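Long-range contact in pectate lyase (Pectobacterium carotovorum, PDB 4U49), which probably cleaves polygalacturonate and methylated pectins within the chain by calcium-dependent beta-elimination, leaving unsaturated galacturonosyl ends: residues 26-31 with 103-108. Residues are numbered along the deposited sequence; the frame is centred on the assembly and turned at random.
Sequences LMLLKK and NAASTA
Asn103 turns its carboxamide onto the backbone of Leu26 and grips both of that residue's polar atoms. Asn103 OD1 takes the N-H of Leu26 at 2.7 Å from N, nearly straight at 175° and on a lone pair of the side-chain carbonyl. Asn103 ND2 gives a hydrogen to Leu26 O at 3.1 Å, with that oxygen almost in the amide plane. The two bonds fix the rotation of the carboxamide and leave little doubt which end is oxygen. Its reach comes from chi1 of 58°, with CG between the backbone N and the carbonyl carbon; ND2 also makes a weak hydrogen bond to Ala104 O.

Leu26 can be followed outward from the same place. Leu26 CB lies 3.8 Å from Asn103 OD1, CG rests against the Ala105 methyl, and Leu26 CD2 runs on to meet Ala105 CB at 3.8 Å. The Leu26 side chain also packs on Leu37 and Trp39 of strand 34-41.

Strands 24-31 and 99-106 are edge strands of two antiparallel sheets, of three and four strands, whose order is consistent with a fibronectin type III-like sandwich. Residues 26-30 and 103-107, on the first and last strands of that domain, point the same way to within 4°, and the Asn103 side chain bridges the two edges, supplying both hydrogen bonds between these segments.

Farther along, Leu28 spreads its fork over the Ser106-Thr107 peptide. Leu28 CD1 approaches Ser106 O to 3.4 Å, while Leu28 CD2 touches the Thr107 methyl CG2 at 3.9 Å and also packs against Ala105 CB. The extended Lys30 chain passes Thr107 at an angle; Lys30 CD comes to 4.1 Å from Thr107 CB, and its NZ is hydrogen-bonded to Pro82 O. Thr107 OG1 is hydrogen-bonded to the backbone N of Tyr86.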
# COMPACT_ATOMS: atom_id res chain seq x y z
N LEU A 26 9.22 -6.81 -11.90
CA LEU A 26 9.77 -5.66 -11.19
C LEU A 26 9.38 -4.35 -11.85
O LEU A 26 9.52 -4.19 -13.07
CB LEU A 26 11.30 -5.78 -11.11
CG LEU A 26 12.07 -4.62 -10.48
CD1 LEU A 26 11.71 -4.45 -9.02
CD2 LEU A 26 13.57 -4.84 -10.65
N MET A 27 8.89 -3.41 -11.05
CA MET A 27 8.58 -2.06 -11.49
C MET A 27 9.30 -1.06 -10.60
O MET A 27 9.70 -1.40 -9.48
CB MET A 27 7.08 -1.80 -11.46
CG MET A 27 6.24 -2.84 -12.16
SD MET A 27 4.51 -2.34 -12.24
CE MET A 27 4.19 -1.87 -10.54
N LEU A 28 9.46 0.18 -11.06
CA LEU A 28 10.09 1.18 -10.21
C LEU A 28 9.43 2.55 -10.29
O LEU A 28 8.70 2.86 -11.23
CB LEU A 28 11.58 1.30 -10.54
CG LEU A 28 12.06 1.54 -11.98
CD1 LEU A 28 11.93 3.01 -12.37
CD2 LEU A 28 13.50 1.08 -12.13
N LEU A 29 9.70 3.35 -9.28
CA LEU A 29 9.28 4.74 -9.25
C LEU A 29 10.44 5.60 -8.78
O LEU A 29 10.87 5.50 -7.63
CB LEU A 29 8.07 4.93 -8.32
CG LEU A 29 7.54 6.36 -8.19
CD1 LEU A 29 6.96 6.84 -9.51
CD2 LEU A 29 6.50 6.45 -7.07
N LYS A 30 10.98 6.42 -9.68
CA LYS A 30 12.01 7.37 -9.31
C LYS A 30 11.34 8.69 -8.98
O LYS A 30 10.87 9.41 -9.86
CB LYS A 30 13.04 7.53 -10.44
CG LYS A 30 14.25 8.38 -10.07
CD LYS A 30 15.32 8.32 -11.14
CE LYS A 30 16.44 9.31 -10.84
NZ LYS A 30 17.56 9.19 -11.82
N LYS A 31 11.30 9.01 -7.69
CA LYS A 31 10.46 10.08 -7.18
C LYS A 31 10.87 10.45 -5.76
O LYS A 31 11.38 9.61 -5.02
CB LYS A 31 8.99 9.66 -7.21
CG LYS A 31 7.98 10.75 -6.87
CD LYS A 31 7.75 11.67 -8.05
CE LYS A 31 6.27 11.89 -8.29
NZ LYS A 31 5.56 10.61 -8.57
N ASN A 103 12.59 -9.39 -14.45
CA ASN A 103 12.89 -8.55 -15.60
C ASN A 103 13.83 -7.43 -15.17
O ASN A 103 13.86 -7.06 -13.99
CB ASN A 103 11.61 -7.96 -16.19
CG ASN A 103 10.83 -7.14 -15.17
OD1 ASN A 103 10.29 -7.69 -14.21
ND2 ASN A 103 10.77 -5.83 -15.38
N ALA A 104 14.59 -6.89 -16.11
CA ALA A 104 15.34 -5.67 -15.86
C ALA A 104 14.36 -4.50 -15.85
O ALA A 104 13.50 -4.40 -16.72
CB ALA A 104 16.42 -5.47 -16.92
N ALA A 105 14.48 -3.64 -14.85
CA ALA A 105 13.65 -2.45 -14.77
C ALA A 105 14.52 -1.21 -14.90
O ALA A 105 15.54 -1.10 -14.22
CB ALA A 105 12.87 -2.42 -13.46
N SER A 106 14.13 -0.29 -15.77
CA SER A 106 14.91 0.91 -16.03
C SER A 106 14.23 2.16 -15.47
O SER A 106 13.01 2.29 -15.52
CB SER A 106 15.14 1.09 -17.53
OG SER A 106 15.82 2.30 -17.80
N THR A 107 15.04 3.07 -14.94
CA THR A 107 14.55 4.36 -14.47
C THR A 107 14.24 5.27 -15.66
O THR A 107 13.50 6.25 -15.54
CB THR A 107 15.55 5.06 -13.55
OG1 THR A 107 16.77 5.30 -14.27
CG2 THR A 107 15.86 4.19 -12.34
N ALA A 108 14.82 4.94 -16.80
CA ALA A 108 14.57 5.65 -18.04
C ALA A 108 13.54 4.89 -18.87
O ALA A 108 13.41 3.67 -18.73
CB ALA A 108 15.86 5.84 -18.82